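Local coordinates for putative polysaccharide deacetylase (Bdellovibrio bacteriovorus HD100, PDB 5JP6), which probably removes acetyl groups from peptidoglycan sugars as a metal-dependent deacetylase of carbohydrate esterase family 4, at residues 56-59 and 60-63; 215-219 and 220-224; 309-312 and 313-317. The protein carries 1 engineered substitution. All blocks are in the same frame, centred on the assembly; numbering follows the deposited sequence. Where two conformers were deposited one is given.

Contact 1: 56-59 and 60-63; sequences LFAN and WRHE
With chi1 at -70°, Trp60 holds CG anti to its own carbonyl carbon and lays the indole back along the helix, over Leu56 one turn earlier and against the ring of Phe57. Leu56 CB sits over the six-membered ring of Trp60, 4.1 Å from its centroid, in a CH-pi contact, and the two side chains run alongside each other in the same direction. Leu56 O lies over an indole face, 3.2 Å above the Trp60 plane, while also accepting the backbone N-H of Trp60. Phe57 meets the indole differently: the CE3-CZ3 edge of Trp60 comes over the Phe57 face, a T-shaped pair with centroids 5.2 Å apart and planes at 76°. These three residues form the buried side of helix 53-66 in the helical N-terminal part of the chain, where Phe57 and Trp60 both touch Leu78 of helix 71-83 and Leu105 of helix 103-106, and Trp60 also reaches Ile26 and Val30 of helix 24-39. Next to Phe57, the chain of Arg61 bends at chi3 (-53°) and turns a face of its guanidinium onto Ala58, with Ala58 CA 3.4 Å above the guanidinium plane; Arg61 NH1 is then taken by Asn102 OD1. At the more exposed Asn59, ND2 makes a weak hydrogen bond of 2.9 Å to Glu63 OE2, one turn on, with amide and carboxylate steeply inclined to each other.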
loop_
_atom_site.group_PDB
_atom_site.type_symbol
_atom_site.label_atom_id
_atom_site.label_comp_id
_atom_site.label_asym_id
_atom_site.label_seq_id
_atom_site.Cartn_x
_atom_site.Cartn_y
_atom_site.Cartn_z
ATOM N N LEU A 56 14.192 7.961 -6.440
ATOM C CA LEU A 56 15.668 8.066 -6.307
ATOM C C LEU A 56 16.329 6.822 -6.934
ATOM O O LEU A 56 17.279 6.919 -7.733
ATOM C CB LEU A 56 16.077 8.165 -4.840
ATOM C CG LEU A 56 15.769 9.471 -4.108
ATOM C CD1 LEU A 56 16.282 9.381 -2.683
ATOM C CD2 LEU A 56 16.412 10.649 -4.845
ATOM N N PHE A 57 15.824 5.644 -6.591
ATOM C CA PHE A 57 16.416 4.396 -7.116
ATOM C C PHE A 57 16.139 4.209 -8.609
ATOM O O PHE A 57 17.003 3.691 -9.302
ATOM C CB PHE A 57 15.996 3.148 -6.314
ATOM C CG PHE A 57 16.891 2.824 -5.156
ATOM C CD1 PHE A 57 16.720 3.582 -3.984
ATOM C CD2 PHE A 57 17.866 1.856 -5.183
ATOM C CE1 PHE A 57 17.513 3.330 -2.873
ATOM C CE2 PHE A 57 18.649 1.617 -4.069
ATOM C CZ PHE A 57 18.464 2.359 -2.920
ATOM N N ALA A 58 14.983 4.650 -9.117
ATOM C CA ALA A 58 14.760 4.570 -10.554
ATOM C C ALA A 58 15.818 5.419 -11.267
ATOM O O ALA A 58 16.427 5.006 -12.256
ATOM C CB ALA A 58 13.364 5.022 -10.927
ATOM N N ASN A 59 16.085 6.602 -10.749
ATOM C CA ASN A 59 17.103 7.441 -11.363
ATOM C C ASN A 59 18.497 6.846 -11.223
ATOM O O ASN A 59 19.267 6.881 -12.166
ATOM C CB ASN A 59 17.099 8.830 -10.751
ATOM C CG ASN A 59 18.178 9.714 -11.347
ATOM O OD1 ASN A 59 18.167 10.019 -12.550
ATOM N ND2 ASN A 59 19.144 10.075 -10.542
ATOM N N TRP A 60 18.819 6.297 -10.051
ATOM C CA TRP A 60 20.128 5.646 -9.865
ATOM C C TRP A 60 20.294 4.430 -10.777
ATOM O O TRP A 60 21.371 4.205 -11.295
ATOM C CB TRP A 60 20.406 5.274 -8.387
ATOM C CG TRP A 60 20.634 6.488 -7.537
ATOM C CD1 TRP A 60 21.277 7.657 -7.916
ATOM C CD2 TRP A 60 20.269 6.665 -6.173
ATOM N NE1 TRP A 60 21.297 8.539 -6.880
ATOM C CE2 TRP A 60 20.682 7.972 -5.797
ATOM C CE3 TRP A 60 19.620 5.864 -5.230
ATOM C CZ2 TRP A 60 20.479 8.487 -4.518
ATOM C CZ3 TRP A 60 19.420 6.377 -3.963
ATOM C CH2 TRP A 60 19.844 7.685 -3.610
ATOM N N ARG A 61 19.237 3.656 -10.992
ATOM C CA ARG A 61 19.351 2.561 -11.932
ATOM C C ARG A 61 19.688 3.096 -13.318
ATOM O O ARG A 61 20.487 2.487 -14.022
ATOM C CB ARG A 61 18.086 1.722 -11.995
ATOM C CG ARG A 61 17.837 0.865 -10.789
ATOM C CD ARG A 61 16.766 -0.190 -11.012
ATOM N NE ARG A 61 15.525 0.366 -11.522
ATOM C CZ ARG A 61 14.541 0.853 -10.760
ATOM N NH1 ARG A 61 14.653 0.900 -9.432
ATOM N NH2 ARG A 61 13.445 1.328 -11.326
ATOM N N HIS A 62 19.054 4.205 -13.723
ATOM C CA HIS A 62 19.334 4.798 -15.032
ATOM C C HIS A 62 20.777 5.294 -15.121
ATOM O O HIS A 62 21.495 4.989 -16.075
ATOM C CB HIS A 62 18.351 5.910 -15.341
ATOM C CG HIS A 62 18.551 6.520 -16.682
ATOM N ND1 HIS A 62 18.027 5.963 -17.830
ATOM C CD2 HIS A 62 19.263 7.604 -17.073
ATOM C CE1 HIS A 62 18.376 6.701 -18.869
ATOM N NE2 HIS A 62 19.126 7.703 -18.435
ATOM N N GLU A 63 21.234 6.002 -14.093
ATOM C CA GLU A 63 22.607 6.516 -14.084
ATOM C C GLU A 63 23.641 5.400 -14.149
ATOM O O GLU A 63 24.649 5.498 -14.853
ATOM C CB GLU A 63 22.845 7.376 -12.843
ATOM C CG GLU A 63 21.988 8.632 -12.851
ATOM C CD GLU A 63 22.219 9.531 -11.667
ATOM O OE1 GLU A 63 22.866 9.105 -10.672
ATOM O OE2 GLU A 63 21.752 10.688 -11.750
#

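Contact 2: 215-219 and 220-224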
loop_
_atom_site.group_PDB
_atom_site.type_symbol
_atom_site.label_atom_id
_atom_site.label_comp_id
_atom_site.label_asym_id
_atom_site.label_seq_id
_atom_site.Cartn_x
_atom_site.Cartn_y
_atom_site.Cartn_z
ATOM N N LYS A 215 -3.271 -13.407 -6.924
ATOM C CA LYS A 215 -4.166 -14.542 -6.881
ATOM C C LYS A 215 -4.506 -14.976 -5.448
ATOM O O LYS A 215 -5.635 -15.389 -5.180
ATOM C CB LYS A 215 -3.619 -15.688 -7.687
ATOM C CG LYS A 215 -3.538 -15.426 -9.197
ATOM C CD LYS A 215 -3.046 -16.660 -9.931
ATOM C CE LYS A 215 -2.894 -16.346 -11.401
ATOM N NZ LYS A 215 -2.473 -17.565 -12.128
ATOM N N ARG A 216 -3.540 -14.901 -4.530
ATOM C CA ARG A 216 -3.836 -15.221 -3.128
ATOM C C ARG A 216 -4.758 -14.217 -2.503
ATOM O O ARG A 216 -5.615 -14.605 -1.711
ATOM C CB ARG A 216 -2.554 -15.369 -2.309
ATOM C CG ARG A 216 -1.674 -16.543 -2.833
ATOM C CD ARG A 216 -0.474 -16.814 -1.927
ATOM N NE ARG A 216 0.569 -15.795 -1.976
ATOM C CZ ARG A 216 1.568 -15.795 -2.842
ATOM N NH1 ARG A 216 1.622 -16.725 -3.787
ATOM N NH2 ARG A 216 2.506 -14.855 -2.795
ATOM N N VAL A 217 -4.608 -12.933 -2.840
ATOM C CA VAL A 217 -5.558 -11.926 -2.348
ATOM C C VAL A 217 -6.967 -12.307 -2.835
ATOM O O VAL A 217 -7.911 -12.325 -2.041
ATOM C CB VAL A 217 -5.207 -10.493 -2.824
ATOM C CG1 VAL A 217 -6.269 -9.486 -2.400
ATOM C CG2 VAL A 217 -3.814 -10.052 -2.364
ATOM N N ALA A 218 -7.093 -12.608 -4.130
ATOM C CA ALA A 218 -8.385 -12.960 -4.734
ATOM C C ALA A 218 -9.007 -14.190 -4.024
ATOM O O ALA A 218 -10.205 -14.216 -3.706
ATOM C CB ALA A 218 -8.261 -13.198 -6.218
ATOM N N ALA A 219 -8.183 -15.211 -3.782
ATOM C CA ALA A 219 -8.675 -16.453 -3.227
ATOM C C ALA A 219 -9.216 -16.284 -1.786
ATOM O O ALA A 219 -9.993 -17.118 -1.333
ATOM C CB ALA A 219 -7.604 -17.512 -3.281
ATOM N N ASP A 220 -8.772 -15.227 -1.097
ATOM C CA ASP A 220 -9.171 -14.961 0.275
ATOM C C ASP A 220 -10.455 -14.124 0.350
ATOM O O ASP A 220 -10.874 -13.768 1.441
ATOM C CB ASP A 220 -8.033 -14.347 1.118
ATOM C CG ASP A 220 -7.032 -15.392 1.653
ATOM O OD1 ASP A 220 -7.134 -16.607 1.283
ATOM O OD2 ASP A 220 -6.126 -14.959 2.409
ATOM N N GLY A 221 -11.087 -13.823 -0.793
ATOM C CA GLY A 221 -12.423 -13.201 -0.812
ATOM C C GLY A 221 -12.454 -11.685 -0.776
ATOM O O GLY A 221 -13.511 -11.085 -0.651
ATOM N N HIS A 222 -11.297 -11.061 -0.967
ATOM C CA HIS A 222 -11.229 -9.616 -0.886
ATOM C C HIS A 222 -11.671 -8.965 -2.199
ATOM O O HIS A 222 -11.691 -9.595 -3.259
ATOM C CB HIS A 222 -9.812 -9.197 -0.522
ATOM C CG HIS A 222 -9.325 -9.809 0.745
ATOM N ND1 HIS A 222 -9.869 -9.526 1.973
ATOM C CD2 HIS A 222 -8.365 -10.734 0.954
ATOM C CE1 HIS A 222 -9.243 -10.241 2.897
ATOM N NE2 HIS A 222 -8.318 -10.969 2.299
ATOM N N VAL A 223 -12.023 -7.701 -2.096
ATOM C CA VAL A 223 -12.299 -6.857 -3.266
ATOM C C VAL A 223 -10.966 -6.377 -3.824
ATOM O O VAL A 223 -10.068 -5.993 -3.072
ATOM C CB VAL A 223 -13.279 -5.715 -2.930
ATOM C CG1 VAL A 223 -13.199 -4.617 -3.961
ATOM C CG2 VAL A 223 -14.675 -6.274 -2.794
ATOM N N ILE A 224 -10.830 -6.420 -5.148
ATOM C CA ILE A 224 -9.627 -5.972 -5.827
ATOM C C ILE A 224 -9.980 -5.060 -6.996
ATOM O O ILE A 224 -10.557 -5.507 -7.971
ATOM C CB ILE A 224 -8.761 -7.131 -6.314
ATOM C CG1 ILE A 224 -8.512 -8.143 -5.205
ATOM C CG2 ILE A 224 -7.442 -6.601 -6.894
ATOM C CD1 ILE A 224 -7.793 -9.390 -5.706
HETATM O O HOH W 1 -5.106 -17.105 -0.552
HETATM O O HOH W 2 -12.052 -12.192 -4.095
#
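Ala218 O is gripped twice at the end of helix 211-219: Gly221 N donates to it over 3.1 Å, from well above the carbonyl plane, and a water donates from 2.8 Å. The same water also donates to His222 O, joining the last helical turn to the chain that leaves it. One step earlier, Asp220 N is shared between Val217 O, at 3.2 Å, and, weakly, Arg216 O. A second water, donating to both Arg216 O and Asp220 OD1, ties the carboxylate back to the helix end. Gly221 carries the reversal with a phi of 88°, a left-handed backbone region that glycine enters without strain. Beyond it the chain turns back along the helix. His222 presents the CD2 edge of its ring to Val217 O, 3.4 Å away near the ring plane, while its ND1 bonds to Ala198 N. Ile224 CD1 packs against both Val217 CG1 (3.6 Å) and Ala218 CB (3.9 Å). With chi1 at 175°, Val217 CG1 stands anti to the backbone N and is the branch that meets the isoleucine. A Schellman motif thus closes the helix in the beta-alpha-beta crossover between parallel strands 199-202 and 223-227 of the NodB-type deacetylase fold, and the second strand runs on to the zinc ligand His227.

Contact 3: 309-312 and 313-317; sequences RTQS and NEQLL
Ser312 and Gln311 meet the first turn of helix 313-327, chiefly through Gln315 and Leu316. Ser312 is the N-cap: its OG accepts the backbone N-H of Gln315 over 3.0 Å, with an N-H...O angle of 158°. A chi1 of 62° places OG between the backbone N and the carbonyl carbon of Ser312, from where it leans over the helix start. Ser312 O takes up Leu316 N at 3.0 Å in the first regular bond of the helix, nearly along the C=O axis. The serine therefore serves two amides of the opening turn, one through its hydroxyl and one through its carbonyl. Gln311, just before the cap, also has a chi1 of 62°, and its otherwise extended chain lies against the same turn, crossing the Leu316 side chain at about a right angle. Its OE1 comes within 3.2 Å of Leu316 CA, but this is a packing approach; the neighbouring Leu316 N is badly angled for OE1 and bonds to Ser312 O instead. What fixes the amide of Gln311 is NE2, which donates to Arg309 O at 2.9 Å, together with a water that donates to OE1 at 2.8 Å. Gln311 NE2 also packs near Leu316 CD1, 3.8 Å away. Gln315, deposited in two conformers, runs back toward Gln311 with CG close to OE1 in the one described, and its weak link to that water is doubtful. The capped turn lies where the deacetylase fold meets the N-terminal helices: Asn313 N bonds to Gln124 OE1 of helix 110-126, Asn313 OD1 to Arg340, and Leu316 and Leu317 pack on Ile344 of helix 339-354, while the preceding loop is held against helix 24-39 through Thr310 N and Asn37.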
loop_
_atom_site.group_PDB
_atom_site.type_symbol
_atom_site.label_atom_id
_atom_site.label_comp_id
_atom_site.label_asym_id
_atom_site.label_seq_id
_atom_site.Cartn_x
_atom_site.Cartn_y
_atom_site.Cartn_z
ATOM N N ARG A 309 4.621 7.487 6.590
ATOM C CA ARG A 309 5.602 8.206 7.398
ATOM C C ARG A 309 6.406 7.229 8.250
ATOM O O ARG A 309 5.855 6.397 8.948
ATOM C CB ARG A 309 4.905 9.268 8.271
ATOM C CG ARG A 309 5.892 10.294 8.799
ATOM C CD ARG A 309 5.324 11.149 9.892
ATOM N NE ARG A 309 4.192 11.945 9.479
ATOM C CZ ARG A 309 4.272 13.106 8.829
ATOM N NH1 ARG A 309 5.453 13.555 8.398
ATOM N NH2 ARG A 309 3.160 13.788 8.589
ATOM N N THR A 310 7.716 7.330 8.202
ATOM C CA THR A 310 8.577 6.562 9.096
ATOM C C THR A 310 8.215 6.939 10.527
ATOM O O THR A 310 8.191 8.132 10.900
ATOM C CB THR A 310 10.056 6.816 8.845
ATOM O OG1 THR A 310 10.368 6.541 7.480
ATOM C CG2 THR A 310 10.954 5.953 9.767
ATOM N N GLN A 311 7.981 5.906 11.330
ATOM C CA GLN A 311 7.556 6.087 12.718
ATOM C C GLN A 311 7.613 4.728 13.394
ATOM O O GLN A 311 7.679 3.703 12.701
ATOM C CB GLN A 311 6.150 6.616 12.793
ATOM C CG GLN A 311 5.095 5.697 12.188
ATOM C CD GLN A 311 3.784 6.417 11.910
ATOM O OE1 GLN A 311 3.069 6.807 12.837
ATOM N NE2 GLN A 311 3.481 6.617 10.649
ATOM N N SER A 312 7.554 4.713 14.716
ATOM C CA SER A 312 7.524 3.446 15.451
ATOM C C SER A 312 6.219 2.704 15.194
ATOM O O SER A 312 5.195 3.308 14.833
ATOM C CB SER A 312 7.679 3.705 16.941
ATOM O OG SER A 312 6.617 4.488 17.452
ATOM N N ASN A 313 6.231 1.396 15.434
ATOM C CA ASN A 313 4.992 0.642 15.378
ATOM C C ASN A 313 3.945 1.238 16.311
ATOM O O ASN A 313 2.776 1.361 15.960
ATOM C CB ASN A 313 5.213 -0.788 15.841
ATOM C CG ASN A 313 5.996 -1.658 14.867
ATOM O OD1 ASN A 313 6.690 -1.201 14.007
ATOM N ND2 ASN A 313 5.911 -2.980 15.110
ATOM N N GLU A 314 4.387 1.621 17.512
ATOM C CA GLU A 314 3.553 2.240 18.547
ATOM C C GLU A 314 2.871 3.513 18.045
ATOM O O GLU A 314 1.677 3.730 18.212
ATOM C CB GLU A 314 4.461 2.545 19.754
ATOM C CG GLU A 314 3.790 2.820 21.065
ATOM C CD GLU A 314 4.754 2.527 22.245
ATOM O OE1 GLU A 314 4.887 1.315 22.589
ATOM O OE2 GLU A 314 5.351 3.490 22.837
ATOM N N GLN A 315 3.647 4.396 17.415
ATOM C CA GLN A 315 3.129 5.631 16.872
ATOM C C GLN A 315 2.065 5.401 15.747
ATOM O O GLN A 315 1.026 5.988 15.727
ATOM C CB GLN A 315 4.317 6.500 16.436
ATOM C CG GLN A 315 3.872 7.811 15.820
ATOM C CD GLN A 315 5.012 8.774 15.615
ATOM O OE1 GLN A 315 6.085 8.629 16.182
ATOM N NE2 GLN A 315 4.788 9.749 14.770
ATOM N N LEU A 316 2.415 4.452 14.864
ATOM C CA LEU A 316 1.503 4.137 13.776
ATOM C C LEU A 316 0.163 3.629 14.301
ATOM O O LEU A 316 -0.887 4.113 13.885
ATOM C CB LEU A 316 2.161 3.130 12.814
ATOM C CG LEU A 316 1.293 2.686 11.616
ATOM C CD1 LEU A 316 0.849 3.918 10.814
ATOM C CD2 LEU A 316 2.046 1.714 10.750
ATOM N N LEU A 317 0.186 2.683 15.250
ATOM C CA LEU A 317 -1.062 2.134 15.862
ATOM C C LEU A 317 -1.808 3.275 16.526
ATOM O O LEU A 317 -3.015 3.335 16.417
ATOM C CB LEU A 317 -0.780 1.012 16.869
ATOM C CG LEU A 317 -0.530 -0.334 16.243
ATOM C CD1 LEU A 317 0.312 -1.208 17.163
ATOM C CD2 LEU A 317 -1.892 -0.969 15.885
HETATM O O HOH W 3 1.962 9.375 13.094
#

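All three contacts are local and partly buried, but they occupy different places along helices. Contact 1 lies within helix 53-66, among the N-terminal helices, and relies on aromatic and aliphatic side chains with a polar pair on its exposed flank. Contacts 2 and 3, both in the NodB-homology range, sit on opposite sides of the chain's centre, their centres about 27 Å apart. They combine backbone hydrogen bonds with a few side chains: glycine, waters and an aliphatic cluster at one helix end, a serine hydroxyl and a glutamine amide at the other helix start. Contact 2 is the nearest in sequence to a zinc ligand; contacts 1 and 3 both border helix 24-39.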